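Local coordinates for putative permease protein, ABC transporter (Porphyromonas gingivalis, PDB 3IS6), which is a putative ABC transporter permease, represented here by its MacB-like periplasmic core region, and probably takes part in moving substrates across the cell membrane, at residues E147-M159 with L223-T235. Sequence-based numbering, arbitrary orientation.
Sequences EDLPHNSSIQADM and LTPFNRLRLEDPT
With CG set between its own backbone N and carbonyl carbon (chi1 90°) and the chain extended from there to NE, Arg228 runs past Ser153 and lays one face of its guanidinium on Pro150, whose CB lies 3.8 Å from Arg228 NH2. Arg230 takes another course: its chain bends at chi3 (-75°), which brings the guanidinium face over Ser154, NH2 lying 3.6 Å from Ser154 CB. Two arginines thus flank a short backbone pairing. Ser154 N donates to Arg228 O at 2.8 Å, in the carbonyl plane, whereas Arg230 N reaches Asn152 O at 3.2 Å from well above that carbonyl's plane. Water bridges Arg228 NE to Asn152 O, and a second water links Arg228 NH2 to His151 O; NH1 goes to the backbone O of Arg6, and Phe8 adds a cation-pi contact. Farther along, Ser154 OG meets the edge of the Phe226 ring, 3.6 Å from CZ, while Ile155 CD1 approaches the same carbon obliquely. The contact illustrates how an irregular loop can be tied to a passing chain by an isolated beta bridge, Ser153 with Leu229, here joining the 140-146 to 159-162 connection to the segment leaving strand 218-225 in a MacB-like periplasmic core.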
ATOM      1  N   GLU A 147     -15.685 -18.074  11.685  1.00 15.65           N
ATOM      2  CA  GLU A 147     -15.598 -19.501  11.648  1.00 16.37           C
ATOM      3  C   GLU A 147     -14.488 -19.880  10.687  1.00 16.11           C
ATOM      4  O   GLU A 147     -14.426 -19.349   9.633  1.00 15.93           O
ATOM      5  CB  GLU A 147     -16.884 -19.978  11.022  1.00 16.31           C
ATOM      6  CG  GLU A 147     -17.606 -21.001  11.717  1.00 21.76           C
ATOM      7  CD  GLU A 147     -18.596 -21.691  10.810  1.00 26.22           C
ATOM      8  OE1 GLU A 147     -18.271 -22.723  10.218  1.00 27.90           O
ATOM      9  OE2 GLU A 147     -19.701 -21.189  10.683  1.00 30.01           O
ATOM     10  N   ASP A 148     -13.654 -20.836  11.046  1.00 16.54           N
ATOM     11  CA  ASP A 148     -12.498 -21.138  10.249  1.00 16.47           C
ATOM     12  C   ASP A 148     -12.957 -21.467   8.848  1.00 16.71           C
ATOM     13  O   ASP A 148     -13.942 -22.096   8.645  1.00 15.07           O
ATOM     14  CB  ASP A 148     -11.744 -22.330  10.784  1.00 17.08           C
ATOM     15  CG  ASP A 148     -11.081 -22.082  12.088  1.00 18.47           C
ATOM     16  OD1 ASP A 148     -10.759 -20.958  12.440  1.00 19.98           O
ATOM     17  OD2 ASP A 148     -10.864 -23.051  12.779  1.00 21.19           O
ATOM     18  N   LEU A 149     -12.207 -20.998   7.882  1.00 16.28           N
ATOM     19  CA  LEU A 149     -12.479 -21.287   6.516  1.00 15.97           C
ATOM     20  C   LEU A 149     -12.207 -22.771   6.263  1.00 15.56           C
ATOM     21  O   LEU A 149     -11.449 -23.374   6.941  1.00 15.48           O
ATOM     22  CB  LEU A 149     -11.620 -20.433   5.622  1.00 16.12           C
ATOM     23  CG  LEU A 149     -11.895 -18.949   5.617  1.00 17.11           C
ATOM     24  CD1 LEU A 149     -10.790 -18.209   5.024  1.00 18.16           C
ATOM     25  CD2 LEU A 149     -13.131 -18.647   4.900  1.00 20.57           C
ATOM     26  N   PRO A 150     -12.832 -23.333   5.266  1.00 14.82           N
ATOM     27  CA  PRO A 150     -12.669 -24.751   5.014  1.00 14.86           C
ATOM     28  C   PRO A 150     -11.211 -25.114   4.745  1.00 14.49           C
ATOM     29  O   PRO A 150     -10.523 -24.386   4.124  1.00 14.86           O
ATOM     30  CB  PRO A 150     -13.490 -24.952   3.762  1.00 15.08           C
ATOM     31  CG  PRO A 150     -14.481 -23.944   3.812  1.00 14.96           C
ATOM     32  CD  PRO A 150     -13.930 -22.777   4.488  1.00 14.89           C
ATOM     33  N   HIS A 151     -10.789 -26.260   5.246  1.00 14.50           N
ATOM     34  CA  HIS A 151      -9.458 -26.802   5.054  1.00 14.21           C
ATOM     35  C   HIS A 151      -9.234 -27.351   3.645  1.00 13.81           C
ATOM     36  O   HIS A 151     -10.148 -27.509   2.897  1.00 13.40           O
ATOM     37  CB  HIS A 151      -9.162 -27.868   6.100  1.00 14.90           C
ATOM     38  N   ASN A 152      -7.988 -27.607   3.301  1.00 13.75           N
ATOM     39  CA  ASN A 152      -7.642 -28.149   2.020  1.00 13.68           C
ATOM     40  C   ASN A 152      -8.220 -27.300   0.909  1.00 14.44           C
ATOM     41  O   ASN A 152      -8.693 -27.789  -0.059  1.00 14.57           O
ATOM     42  CB  ASN A 152      -8.058 -29.600   1.890  1.00 13.12           C
ATOM     43  CG  ASN A 152      -7.289 -30.501   2.775  1.00 15.25           C
ATOM     44  OD1 ASN A 152      -7.831 -31.351   3.386  1.00 19.77           O
ATOM     45  ND2 ASN A 152      -6.043 -30.308   2.850  1.00 13.68           N
ATOM     46  N   SER A 153      -8.156 -26.005   1.102  1.00 14.70           N
ATOM     47  CA  SER A 153      -8.703 -25.050   0.184  1.00 15.41           C
ATOM     48  C   SER A 153      -7.712 -23.939  -0.128  1.00 15.30           C
ATOM     49  O   SER A 153      -6.934 -23.581   0.686  1.00 14.31           O
ATOM     50  CB  SER A 153     -10.002 -24.505   0.761  1.00 15.28           C
ATOM     51  OG  SER A 153     -10.412 -23.356   0.125  1.00 15.77           O
ATOM     52  N   SER A 154      -7.777 -23.410  -1.330  1.00 14.77           N
ATOM     53  CA  SER A 154      -6.920 -22.324  -1.764  1.00 15.18           C
ATOM     54  C   SER A 154      -7.143 -21.019  -0.986  1.00 15.50           C
ATOM     55  O   SER A 154      -6.304 -20.190  -0.956  1.00 16.09           O
ATOM     56  CB  SER A 154      -7.046 -22.070  -3.260  1.00 15.33           C
ATOM     57  OG  SER A 154      -8.352 -21.837  -3.624  1.00 15.07           O
ATOM     58  N   ILE A 155      -8.295 -20.869  -0.380  1.00 15.03           N
ATOM     59  CA  ILE A 155      -8.600 -19.662   0.329  1.00 16.02           C
ATOM     60  C   ILE A 155      -8.227 -19.864   1.777  1.00 16.39           C
ATOM     61  O   ILE A 155      -8.862 -20.580   2.466  1.00 16.70           O
ATOM     62  CB  ILE A 155     -10.064 -19.309   0.174  1.00 15.94           C
ATOM     63  CG1 ILE A 155     -10.414 -19.217  -1.305  1.00 16.35           C
ATOM     64  CG2 ILE A 155     -10.364 -18.004   0.831  1.00 16.49           C
ATOM     65  CD1 ILE A 155     -11.760 -18.890  -1.590  1.00 16.71           C
ATOM     66  N   GLN A 156      -7.136 -19.246   2.181  1.00 15.67           N
ATOM     67  CA  GLN A 156      -6.580 -19.384   3.503  1.00 16.60           C
ATOM     68  C   GLN A 156      -6.288 -18.047   4.175  1.00 17.14           C
ATOM     69  O   GLN A 156      -5.648 -17.221   3.615  1.00 18.19           O
ATOM     70  CB  GLN A 156      -5.307 -20.186   3.428  1.00 16.82           C
ATOM     71  CG  GLN A 156      -5.431 -21.400   2.592  1.00 18.37           C
ATOM     72  CD  GLN A 156      -4.122 -22.105   2.387  1.00 22.11           C
ATOM     73  OE1 GLN A 156      -3.158 -21.838   3.056  1.00 24.21           O
ATOM     74  NE2 GLN A 156      -4.093 -23.014   1.445  1.00 23.08           N
ATOM     75  N   ALA A 157      -6.807 -17.852   5.375  1.00 16.54           N
ATOM     76  CA  ALA A 157      -6.552 -16.667   6.170  1.00 15.91           C
ATOM     77  C   ALA A 157      -6.772 -16.905   7.665  1.00 16.02           C
ATOM     78  O   ALA A 157      -7.772 -17.413   8.041  1.00 17.34           O
ATOM     79  CB  ALA A 157      -7.411 -15.575   5.706  1.00 15.86           C
ATOM     80  N   ASP A 158      -5.798 -16.585   8.483  1.00 15.32           N
ATOM     81  CA  ASP A 158      -5.946 -16.322   9.897  1.00 15.56           C
ATOM     82  C   ASP A 158      -6.594 -14.985  10.268  1.00 14.96           C
ATOM     83  O   ASP A 158      -7.285 -14.890  11.225  1.00 14.45           O
ATOM     84  CB  ASP A 158      -4.623 -16.498  10.619  1.00 16.33           C
ATOM     85  CG  ASP A 158      -3.944 -17.810  10.277  1.00 20.13           C
ATOM     86  OD1 ASP A 158      -4.644 -18.803  10.092  1.00 22.79           O
ATOM     87  OD2 ASP A 158      -2.712 -17.841  10.151  1.00 23.07           O
HETATM   88  N   MSE A 159      -6.276 -13.951   9.521  1.00 15.52           N
HETATM   89  CA  MSE A 159      -6.759 -12.610   9.763  1.00 17.05           C
HETATM   90  C   MSE A 159      -7.244 -11.975   8.477  1.00 17.54           C
HETATM   91  O   MSE A 159      -6.627 -12.104   7.478  1.00 16.82           O
HETATM   92  CB  MSE A 159      -5.643 -11.766  10.385  1.00 17.02           C
HETATM   93  CG  MSE A 159      -5.888 -10.267  10.522  1.00 19.99           C
HETATM   94 SE   MSE A 159      -4.597  -9.334  11.703  1.00 37.13          SE
HETATM   95  CE  MSE A 159      -3.214  -9.177  10.492  1.00 31.65           C
ATOM     96  N   LEU A 223     -13.599 -15.909 -17.668  1.00 21.58           N
ATOM     97  CA  LEU A 223     -14.045 -16.595 -16.496  1.00 21.16           C
ATOM     98  C   LEU A 223     -13.850 -18.090 -16.593  1.00 21.48           C
ATOM     99  O   LEU A 223     -14.151 -18.678 -17.595  1.00 21.15           O
ATOM    100  CB  LEU A 223     -15.493 -16.312 -16.260  1.00 21.39           C
ATOM    101  CG  LEU A 223     -15.893 -14.862 -16.213  1.00 22.55           C
ATOM    102  CD1 LEU A 223     -17.291 -14.777 -15.980  1.00 24.62           C
ATOM    103  CD2 LEU A 223     -15.192 -14.134 -15.156  1.00 23.67           C
ATOM    104  N   THR A 224     -13.351 -18.683 -15.526  1.00 20.75           N
ATOM    105  CA  THR A 224     -13.173 -20.110 -15.403  1.00 22.03           C
ATOM    106  C   THR A 224     -13.758 -20.589 -14.085  1.00 20.61           C
ATOM    107  O   THR A 224     -13.607 -19.948 -13.118  1.00 21.00           O
ATOM    108  CB  THR A 224     -11.693 -20.473 -15.483  1.00 22.23           C
ATOM    109  OG1 THR A 224     -11.554 -21.749 -16.064  1.00 23.62           O
ATOM    110  CG2 THR A 224     -11.094 -20.559 -14.142  1.00 23.63           C
ATOM    111  N   PRO A 225     -14.390 -21.743 -14.053  1.00 20.48           N
ATOM    112  CA  PRO A 225     -15.035 -22.218 -12.846  1.00 20.04           C
ATOM    113  C   PRO A 225     -14.037 -22.388 -11.727  1.00 19.97           C
ATOM    114  O   PRO A 225     -12.943 -22.761 -11.978  1.00 19.98           O
ATOM    115  CB  PRO A 225     -15.548 -23.581 -13.268  1.00 20.18           C
ATOM    116  CG  PRO A 225     -15.706 -23.490 -14.649  1.00 20.98           C
ATOM    117  CD  PRO A 225     -14.576 -22.704 -15.133  1.00 19.99           C
ATOM    118  N   PHE A 226     -14.424 -22.086 -10.509  1.00 19.20           N
ATOM    119  CA  PHE A 226     -13.483 -22.084  -9.420  1.00 18.94           C
ATOM    120  C   PHE A 226     -13.459 -23.416  -8.739  1.00 18.33           C
ATOM    121  O   PHE A 226     -14.433 -23.828  -8.221  1.00 17.91           O
ATOM    122  CB  PHE A 226     -13.860 -20.987  -8.429  1.00 18.93           C
ATOM    123  CG  PHE A 226     -13.060 -20.980  -7.171  1.00 18.66           C
ATOM    124  CD1 PHE A 226     -11.703 -20.905  -7.196  1.00 18.94           C
ATOM    125  CD2 PHE A 226     -13.681 -21.020  -5.955  1.00 19.42           C
ATOM    126  CE1 PHE A 226     -10.991 -20.907  -6.027  1.00 18.35           C
ATOM    127  CE2 PHE A 226     -12.982 -21.014  -4.815  1.00 19.77           C
ATOM    128  CZ  PHE A 226     -11.643 -20.957  -4.841  1.00 18.19           C
ATOM    129  N   ASN A 227     -12.310 -24.062  -8.749  1.00 18.06           N
ATOM    130  CA  ASN A 227     -12.070 -25.257  -7.973  1.00 17.94           C
ATOM    131  C   ASN A 227     -11.117 -24.937  -6.831  1.00 17.82           C
ATOM    132  O   ASN A 227     -10.002 -24.671  -7.037  1.00 17.52           O
ATOM    133  CB  ASN A 227     -11.475 -26.343  -8.859  1.00 18.19           C
ATOM    134  CG  ASN A 227     -11.248 -27.640  -8.136  1.00 19.70           C
ATOM    135  OD1 ASN A 227     -11.162 -27.685  -6.943  1.00 22.90           O
ATOM    136  ND2 ASN A 227     -11.149 -28.704  -8.882  1.00 21.57           N
ATOM    137  N   ARG A 228     -11.636 -24.986  -5.628  1.00 18.02           N
ATOM    138  CA  ARG A 228     -10.935 -24.583  -4.435  1.00 17.24           C
ATOM    139  C   ARG A 228      -9.833 -25.507  -3.963  1.00 16.95           C
ATOM    140  O   ARG A 228      -9.066 -25.148  -3.143  1.00 16.92           O
ATOM    141  CB  ARG A 228     -11.916 -24.312  -3.300  1.00 17.50           C
ATOM    142  CG  ARG A 228     -12.242 -25.472  -2.453  1.00 15.48           C
ATOM    143  CD  ARG A 228     -13.284 -25.173  -1.425  1.00 17.68           C
ATOM    144  NE  ARG A 228     -13.509 -26.251  -0.492  1.00 17.68           N
ATOM    145  CZ  ARG A 228     -14.548 -26.352   0.320  1.00 19.32           C
ATOM    146  NH1 ARG A 228     -15.479 -25.438   0.338  1.00 14.42           N
ATOM    147  NH2 ARG A 228     -14.640 -27.367   1.133  1.00 18.65           N
ATOM    148  N   LEU A 229      -9.804 -26.724  -4.447  1.00 15.79           N
ATOM    149  CA  LEU A 229      -9.011 -27.731  -3.792  1.00 15.75           C
ATOM    150  C   LEU A 229      -7.548 -27.390  -3.820  1.00 15.31           C
ATOM    151  O   LEU A 229      -6.996 -27.145  -4.832  1.00 16.66           O
ATOM    152  CB  LEU A 229      -9.243 -29.069  -4.473  1.00 15.29           C
ATOM    153  CG  LEU A 229      -8.440 -30.248  -3.977  1.00 16.33           C
ATOM    154  CD1 LEU A 229      -8.771 -30.604  -2.613  1.00 16.92           C
ATOM    155  CD2 LEU A 229      -8.597 -31.396  -4.886  1.00 15.81           C
ATOM    156  N   ARG A 230      -6.959 -27.349  -2.653  1.00 12.89           N
ATOM    157  CA  ARG A 230      -5.534 -27.265  -2.485  1.00 12.39           C
ATOM    158  C   ARG A 230      -5.173 -28.029  -1.225  1.00 11.59           C
ATOM    159  O   ARG A 230      -5.323 -27.545  -0.167  1.00 10.46           O
ATOM    160  CB  ARG A 230      -5.054 -25.833  -2.411  1.00 12.55           C
ATOM    161  CG  ARG A 230      -3.577 -25.697  -2.582  1.00 14.25           C
ATOM    162  CD  ARG A 230      -3.047 -24.335  -2.319  1.00 19.09           C
ATOM    163  NE  ARG A 230      -3.363 -23.441  -3.408  1.00 20.57           N
ATOM    164  CZ  ARG A 230      -3.331 -22.124  -3.337  1.00 21.01           C
ATOM    165  NH1 ARG A 230      -2.995 -21.518  -2.216  1.00 20.81           N
ATOM    166  NH2 ARG A 230      -3.648 -21.430  -4.399  1.00 21.47           N
ATOM    167  N   LEU A 231      -4.736 -29.261  -1.382  1.00 10.42           N
ATOM    168  CA  LEU A 231      -4.466 -30.132  -0.273  1.00 10.50           C
ATOM    169  C   LEU A 231      -3.274 -29.710   0.546  1.00 10.67           C
ATOM    170  O   LEU A 231      -2.298 -29.322   0.017  1.00 10.30           O
ATOM    171  CB  LEU A 231      -4.252 -31.540  -0.778  1.00 10.52           C
ATOM    172  CG  LEU A 231      -5.412 -32.211  -1.481  1.00  9.36           C
ATOM    173  CD1 LEU A 231      -4.909 -33.237  -2.362  1.00  8.86           C
ATOM    174  CD2 LEU A 231      -6.358 -32.768  -0.495  1.00  8.79           C
ATOM    175  N   GLU A 232      -3.379 -29.815   1.853  1.00 11.46           N
ATOM    176  CA  GLU A 232      -2.284 -29.515   2.734  1.00 13.01           C
ATOM    177  C   GLU A 232      -1.161 -30.522   2.482  1.00 12.75           C
ATOM    178  O   GLU A 232      -1.428 -31.659   2.277  1.00 12.63           O
ATOM    179  CB  GLU A 232      -2.752 -29.567   4.173  1.00 14.18           C
ATOM    180  CG  GLU A 232      -1.716 -29.130   5.146  1.00 18.56           C
ATOM    181  CD  GLU A 232      -1.961 -29.552   6.597  1.00 24.74           C
ATOM    182  OE1 GLU A 232      -2.986 -30.135   6.917  1.00 25.14           O
ATOM    183  OE2 GLU A 232      -1.091 -29.284   7.412  1.00 27.90           O
ATOM    184  N   ASP A 233       0.082 -30.098   2.504  1.00 12.27           N
ATOM    185  CA  ASP A 233       1.169 -30.951   2.087  1.00 13.79           C
ATOM    186  C   ASP A 233       1.105 -32.217   2.924  1.00 13.49           C
ATOM    187  O   ASP A 233       1.164 -32.176   4.109  1.00 13.64           O
ATOM    188  CB  ASP A 233       2.457 -30.197   2.358  1.00 13.82           C
ATOM    189  CG  ASP A 233       3.692 -30.934   1.945  1.00 16.74           C
ATOM    190  OD1 ASP A 233       3.635 -31.943   1.286  1.00 17.88           O
ATOM    191  OD2 ASP A 233       4.749 -30.457   2.289  1.00 20.93           O
ATOM    192  N   PRO A 234       0.949 -33.348   2.270  1.00 13.92           N
ATOM    193  CA  PRO A 234       0.676 -34.581   2.985  1.00 13.96           C
ATOM    194  C   PRO A 234       1.886 -35.338   3.448  1.00 13.68           C
ATOM    195  O   PRO A 234       2.065 -36.415   3.028  1.00 14.14           O
ATOM    196  CB  PRO A 234      -0.091 -35.391   1.955  1.00 13.45           C
ATOM    197  CG  PRO A 234       0.389 -34.959   0.749  1.00 13.89           C
ATOM    198  CD  PRO A 234       0.653 -33.509   0.853  1.00 14.22           C
ATOM    199  N   THR A 235       2.676 -34.754   4.308  1.00 13.74           N
ATOM    200  CA  THR A 235       3.752 -35.439   4.980  1.00 14.00           C
ATOM    201  C   THR A 235       3.239 -36.298   6.111  1.00 13.55           C
ATOM    202  O   THR A 235       2.192 -36.068   6.620  1.00 13.56           O
ATOM    203  CB  THR A 235       4.735 -34.472   5.584  1.00 14.41           C
ATOM    204  OG1 THR A 235       4.060 -33.656   6.518  1.00 13.22           O
ATOM    205  CG2 THR A 235       5.355 -33.623   4.538  1.00 15.25           C
TER
HETATM  206  O   HOH W   1     -12.502 -28.840   2.180  1.00 15.16           O
HETATM  207  O   HOH W   2     -11.320 -28.254  -0.573  1.00 14.27           O
HETATM  208  O   HOH W   3      -7.991 -23.091  -6.134  1.00 12.67           O
HETATM  209  O   HOH W   4      -3.333 -18.612  -0.422  1.00 30.61           O